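Side-chain contacts in peptidase M16 C-terminal domain-containing protein (Enterococcus faecalis, PDB 3D3Y), which is of unknown function but carries a domain of the M16 metallopeptidase family and is predicted to bind a metal ion: residues A[271-276]-A[389-394]; A[279-284]-A[351-356]. All coordinates share one frame; numbering follows the deposited sequence.

Contact 1: residues A[271-276]-A[389-394]; sequences YYFALQ and EEWIAR
The phenyl ring of F273 is covered on both faces, and its edge meets an indole. R394 CB sits over one face, 3.6 Å from the ring centroid and almost on the ring normal, a CH-pi contact. Y272 CD2, from the same helix, lies over the opposite face near the rim. The edge carrying CE1 and CZ points at the face of W391. This is a T-shaped (edge-to-face) stack between helices 272-284 and 388-397 of the M16-type alpha/beta fold. The centroids of the F273 ring and the W391 five-membered ring are 4.9 Å apart, with planes at 71°. The closest atoms are F273 CE1 and W391 NE1, at 3.5 Å. W391 CG is anti to its backbone N (chi1 -168°), which swings the indole toward F273. Y361 of helix 347-364 also stacks on W391, tying in a third helix. R394 runs extended past the phenyl rim, with its CD 3.6 Å from F273 CE2. Its charged end then leaves the ring for a salt bridge one turn back. R394 NE donates to the anti lone pair of E390 OE2 at 2.6 Å, nearly in the guanidinium plane, with an N-H...O angle of 155°.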
loop_
_atom_site.group_PDB
_atom_site.type_symbol
_atom_site.label_atom_id
_atom_site.label_comp_id
_atom_site.label_asym_id
_atom_site.label_seq_id
_atom_site.Cartn_x
_atom_site.Cartn_y
_atom_site.Cartn_z
ATOM N N TYR A 271 6.879 -5.166 -20.225
ATOM C CA TYR A 271 8.146 -5.024 -19.513
ATOM C C TYR A 271 8.069 -5.091 -17.988
ATOM O O TYR A 271 9.056 -4.779 -17.289
ATOM C CB TYR A 271 8.906 -3.773 -19.986
ATOM C CG TYR A 271 9.486 -3.989 -21.385
ATOM C CD1 TYR A 271 10.722 -4.631 -21.558
ATOM C CD2 TYR A 271 8.774 -3.607 -22.533
ATOM C CE1 TYR A 271 11.262 -4.871 -22.844
ATOM C CE2 TYR A 271 9.304 -3.844 -23.822
ATOM C CZ TYR A 271 10.550 -4.481 -23.956
ATOM O OH TYR A 271 11.092 -4.723 -25.207
ATOM N N TYR A 272 6.927 -5.538 -17.471
ATOM C CA TYR A 272 6.768 -5.688 -16.007
ATOM C C TYR A 272 7.885 -6.530 -15.392
ATOM O O TYR A 272 8.512 -6.115 -14.418
ATOM C CB TYR A 272 5.400 -6.270 -15.658
ATOM C CG TYR A 272 5.212 -6.486 -14.153
ATOM C CD1 TYR A 272 4.848 -5.434 -13.314
ATOM C CD2 TYR A 272 5.435 -7.740 -13.586
ATOM C CE1 TYR A 272 4.679 -5.642 -11.903
ATOM C CE2 TYR A 272 5.283 -7.965 -12.209
ATOM C CZ TYR A 272 4.921 -6.908 -11.377
ATOM O OH TYR A 272 4.746 -7.189 -10.049
ATOM N N PHE A 273 8.115 -7.740 -15.910
ATOM C CA PHE A 273 9.141 -8.615 -15.312
ATOM C C PHE A 273 10.570 -8.094 -15.518
ATOM O O PHE A 273 11.395 -8.112 -14.582
ATOM C CB PHE A 273 8.980 -10.076 -15.805
ATOM C CG PHE A 273 7.787 -10.737 -15.219
ATOM C CD1 PHE A 273 7.874 -11.380 -13.978
ATOM C CD2 PHE A 273 6.542 -10.658 -15.862
ATOM C CE1 PHE A 273 6.756 -11.947 -13.392
ATOM C CE2 PHE A 273 5.408 -11.221 -15.277
ATOM C CZ PHE A 273 5.518 -11.868 -14.056
ATOM N N ALA A 274 10.846 -7.611 -16.736
ATOM C CA ALA A 274 12.121 -6.931 -17.042
ATOM C C ALA A 274 12.414 -5.795 -16.039
ATOM O O ALA A 274 13.553 -5.580 -15.642
ATOM C CB ALA A 274 12.078 -6.372 -18.487
ATOM N N LEU A 275 11.370 -5.081 -15.639
ATOM C CA LEU A 275 11.534 -3.963 -14.678
ATOM C C LEU A 275 11.887 -4.488 -13.283
ATOM O O LEU A 275 12.748 -3.930 -12.587
ATOM C CB LEU A 275 10.273 -3.096 -14.640
ATOM C CG LEU A 275 10.218 -2.032 -13.529
ATOM C CD1 LEU A 275 11.244 -0.944 -13.859
ATOM C CD2 LEU A 275 8.791 -1.441 -13.475
ATOM N N GLN A 276 11.264 -5.608 -12.905
ATOM C CA GLN A 276 11.578 -6.258 -11.631
ATOM C C GLN A 276 13.100 -6.524 -11.559
ATOM O O GLN A 276 13.755 -6.217 -10.566
ATOM C CB GLN A 276 10.788 -7.570 -11.509
ATOM C CG GLN A 276 9.261 -7.411 -11.432
ATOM C CD GLN A 276 8.829 -6.763 -10.123
ATOM O OE1 GLN A 276 9.534 -6.851 -9.104
ATOM N NE2 GLN A 276 7.686 -6.095 -10.142
ATOM N N GLU A 389 3.944 -20.918 -11.033
ATOM C CA GLU A 389 4.827 -21.485 -12.061
ATOM C C GLU A 389 5.152 -20.497 -13.209
ATOM O O GLU A 389 6.308 -20.378 -13.605
ATOM C CB GLU A 389 4.265 -22.810 -12.610
ATOM C CG GLU A 389 5.076 -23.384 -13.772
ATOM C CD GLU A 389 4.752 -24.845 -14.128
ATOM O OE1 GLU A 389 3.720 -25.394 -13.661
ATOM O OE2 GLU A 389 5.548 -25.451 -14.893
ATOM N N GLU A 390 4.148 -19.796 -13.732
ATOM C CA GLU A 390 4.393 -18.854 -14.821
ATOM C C GLU A 390 5.121 -17.586 -14.358
ATOM O O GLU A 390 5.955 -17.031 -15.078
ATOM C CB GLU A 390 3.094 -18.482 -15.538
ATOM C CG GLU A 390 3.278 -17.378 -16.636
ATOM C CD GLU A 390 4.047 -17.855 -17.896
ATOM O OE1 GLU A 390 4.271 -19.075 -18.029
ATOM O OE2 GLU A 390 4.405 -17.015 -18.767
ATOM N N TRP A 391 4.814 -17.138 -13.148
ATOM C CA TRP A 391 5.500 -15.977 -12.568
ATOM C C TRP A 391 7.003 -16.258 -12.532
ATOM O O TRP A 391 7.818 -15.469 -13.033
ATOM C CB TRP A 391 4.944 -15.672 -11.162
ATOM C CG TRP A 391 5.396 -14.352 -10.634
ATOM C CD1 TRP A 391 4.713 -13.162 -10.683
ATOM C CD2 TRP A 391 6.655 -14.069 -10.003
ATOM N NE1 TRP A 391 5.472 -12.156 -10.111
ATOM C CE2 TRP A 391 6.666 -12.682 -9.688
ATOM C CE3 TRP A 391 7.758 -14.856 -9.656
ATOM C CZ2 TRP A 391 7.737 -12.064 -9.030
ATOM C CZ3 TRP A 391 8.845 -14.232 -9.007
ATOM C CH2 TRP A 391 8.822 -12.851 -8.703
ATOM N N ILE A 392 7.356 -17.402 -11.957
ATOM C CA ILE A 392 8.752 -17.848 -11.866
ATOM C C ILE A 392 9.415 -18.007 -13.247
ATOM O O ILE A 392 10.551 -17.571 -13.455
ATOM C CB ILE A 392 8.846 -19.168 -11.035
ATOM C CG1 ILE A 392 8.664 -18.860 -9.548
ATOM C CG2 ILE A 392 10.199 -19.906 -11.255
ATOM C CD1 ILE A 392 8.009 -19.986 -8.760
ATOM N N ALA A 393 8.709 -18.628 -14.185
ATOM C CA ALA A 393 9.206 -18.746 -15.556
ATOM C C ALA A 393 9.509 -17.356 -16.180
ATOM O O ALA A 393 10.541 -17.142 -16.845
ATOM C CB ALA A 393 8.204 -19.510 -16.403
ATOM N N ARG A 394 8.619 -16.405 -15.941
ATOM C CA ARG A 394 8.807 -15.084 -16.523
ATOM C C ARG A 394 9.996 -14.357 -15.900
ATOM O O ARG A 394 10.784 -13.721 -16.632
ATOM C CB ARG A 394 7.513 -14.273 -16.479
ATOM C CG ARG A 394 6.563 -14.731 -17.595
ATOM C CD ARG A 394 5.306 -13.916 -17.618
ATOM N NE ARG A 394 4.367 -14.422 -18.616
ATOM C CZ ARG A 394 3.382 -13.684 -19.138
ATOM N NH1 ARG A 394 3.229 -12.410 -18.770
ATOM N NH2 ARG A 394 2.580 -14.205 -20.040
#

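Contact 2: residues A[279-284]-A[351-356]; sequences NGIFGG and EQTKAM
T353 OG1 is hydrogen-bonded to two groups while it packs against I281. One is the backbone carbonyl of E349, one turn earlier in helix 347-364. The other is H287 NE2, in the loop after helix 272-284. A carbonyl can only accept, so the hydroxyl is the donor to E349 O. These bonds fix the rotation of the T353 side chain. With chi1 at -59°, OG1 lies beside the backbone N and CG2 is anti to it. The two branches then divide the work. CG2 presses on the bare backbone of G280, 3.6 Å from its CA. OG1 lies 3.5 Å from I281 CG1, a van der Waals contact, and the two side chains cross at about a right angle. No hydrogen bond runs between 279-284 and 351-356. With no side chain at G280, the backbones can come close: G280 CA and T353 CA are 5.5 Å apart. The helix widens at 280-284: N279 O accepts from G283 N at 3.1 Å and, weakly, from G284 N, giving a pi-type turn. F282 packs on strand 314-321 and helix 326-341, which sets this helix against the sheet. The arrangement is a close, glycine-mediated helix-helix contact within the alpha/beta domain of an M16-family protein.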
loop_
_atom_site.group_PDB
_atom_site.type_symbol
_atom_site.label_atom_id
_atom_site.label_comp_id
_atom_site.label_asym_id
_atom_site.label_seq_id
_atom_site.Cartn_x
_atom_site.Cartn_y
_atom_site.Cartn_z
ATOM N N ASN A 279 15.347 -3.281 -11.702
ATOM C CA ASN A 279 15.365 -2.626 -10.403
ATOM C C ASN A 279 16.340 -3.289 -9.464
ATOM O O ASN A 279 17.099 -2.598 -8.758
ATOM C CB ASN A 279 13.981 -2.555 -9.743
ATOM C CG ASN A 279 14.050 -1.866 -8.385
ATOM O OD1 ASN A 279 13.781 -2.485 -7.330
ATOM N ND2 ASN A 279 14.458 -0.601 -8.401
ATOM N N GLY A 280 16.337 -4.625 -9.458
ATOM C CA GLY A 280 17.266 -5.379 -8.628
ATOM C C GLY A 280 18.719 -5.104 -8.971
ATOM O O GLY A 280 19.547 -5.003 -8.070
ATOM N N ILE A 281 19.027 -4.964 -10.269
ATOM C CA ILE A 281 20.417 -4.778 -10.716
ATOM C C ILE A 281 20.877 -3.346 -10.453
ATOM O O ILE A 281 22.059 -3.098 -10.192
ATOM C CB ILE A 281 20.530 -5.101 -12.225
ATOM C CG1 ILE A 281 20.408 -6.611 -12.470
ATOM C CG2 ILE A 281 21.830 -4.573 -12.840
ATOM C CD1 ILE A 281 20.024 -6.931 -13.960
ATOM N N PHE A 282 19.943 -2.406 -10.581
ATOM C CA PHE A 282 20.242 -0.963 -10.470
ATOM C C PHE A 282 20.508 -0.574 -9.000
ATOM O O PHE A 282 21.613 -0.140 -8.655
ATOM C CB PHE A 282 19.115 -0.140 -11.141
ATOM C CG PHE A 282 19.341 1.358 -11.163
ATOM C CD1 PHE A 282 20.601 1.917 -11.465
ATOM C CD2 PHE A 282 18.272 2.221 -10.933
ATOM C CE1 PHE A 282 20.798 3.328 -11.502
ATOM C CE2 PHE A 282 18.439 3.609 -10.956
ATOM C CZ PHE A 282 19.703 4.181 -11.273
ATOM N N GLY A 283 19.539 -0.796 -8.122
ATOM C CA GLY A 283 19.679 -0.400 -6.723
ATOM C C GLY A 283 18.840 -1.215 -5.757
ATOM O O GLY A 283 18.734 -0.859 -4.603
ATOM N N GLY A 284 18.241 -2.318 -6.208
ATOM C CA GLY A 284 17.233 -3.006 -5.389
ATOM C C GLY A 284 17.790 -3.886 -4.280
ATOM O O GLY A 284 17.154 -4.066 -3.218
ATOM N N GLU A 351 21.803 -13.121 -12.290
ATOM C CA GLU A 351 21.500 -14.405 -11.658
ATOM C C GLU A 351 21.130 -14.179 -10.189
ATOM O O GLU A 351 20.125 -14.711 -9.705
ATOM C CB GLU A 351 22.712 -15.371 -11.731
ATOM C CG GLU A 351 23.028 -15.966 -13.134
ATOM C CD GLU A 351 24.278 -16.917 -13.145
ATOM O OE1 GLU A 351 25.091 -16.918 -12.167
ATOM O OE2 GLU A 351 24.434 -17.675 -14.139
ATOM N N GLN A 352 21.934 -13.378 -9.484
ATOM C CA GLN A 352 21.617 -13.039 -8.100
ATOM C C GLN A 352 20.305 -12.283 -7.958
ATOM O O GLN A 352 19.549 -12.535 -7.041
ATOM C CB GLN A 352 22.734 -12.218 -7.453
ATOM C CG GLN A 352 23.878 -13.047 -6.956
ATOM C CD GLN A 352 24.695 -12.258 -5.955
ATOM O OE1 GLN A 352 25.663 -11.599 -6.333
ATOM N NE2 GLN A 352 24.271 -12.263 -4.681
ATOM N N THR A 353 20.035 -11.363 -8.881
ATOM C CA THR A 353 18.763 -10.624 -8.869
ATOM C C THR A 353 17.577 -11.574 -9.064
ATOM O O THR A 353 16.618 -11.513 -8.300
ATOM C CB THR A 353 18.763 -9.513 -9.925
ATOM O OG1 THR A 353 19.848 -8.620 -9.631
ATOM C CG2 THR A 353 17.428 -8.764 -9.950
ATOM N N LYS A 354 17.654 -12.461 -10.063
ATOM C CA LYS A 354 16.567 -13.434 -10.301
ATOM C C LYS A 354 16.326 -14.358 -9.077
ATOM O O LYS A 354 15.183 -14.556 -8.657
ATOM C CB LYS A 354 16.799 -14.239 -11.577
ATOM C CG LYS A 354 16.796 -13.394 -12.884
ATOM C CD LYS A 354 17.082 -14.258 -14.103
ATOM C CE LYS A 354 16.807 -13.473 -15.382
ATOM N NZ LYS A 354 17.112 -14.248 -16.624
ATOM N N ALA A 355 17.409 -14.868 -8.480
ATOM C CA ALA A 355 17.317 -15.740 -7.292
ATOM C C ALA A 355 16.578 -15.046 -6.137
ATOM O O ALA A 355 15.653 -15.614 -5.535
ATOM C CB ALA A 355 18.742 -16.182 -6.840
HETATM N N MSE A 356 16.950 -13.795 -5.868
HETATM C CA MSE A 356 16.361 -13.065 -4.744
HETATM C C MSE A 356 14.905 -12.688 -5.020
HETATM O O MSE A 356 14.081 -12.756 -4.132
HETATM C CB MSE A 356 17.209 -11.840 -4.357
HETATM C CG MSE A 356 18.509 -12.263 -3.637
HETATM SE SE MSE A 356 19.630 -10.764 -3.160
HETATM C CE MSE A 356 18.634 -10.187 -1.577
#

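In the fold
Both contacts use helix 272-284, contact 1 at its start and contact 2 at its end, with centres about 13 Å apart. Residues 279-284 and 351-356 both fall between the two segments of contact 1 in sequence. The partner helices differ: 388-397 in contact 1 and 347-364 in contact 2. The two partner helices also touch through I392 on K358 and I362, and K354 NZ bonds to N396 O and to V398 O just past helix 388-397. Contact 1 is a surface contact, made of large aromatic rings and a charged side chain with its own salt bridge. Contact 2 is buried and smaller. Its touching residues are glycine, isoleucine and threonine, and its polar group is satisfied from outside the two segments.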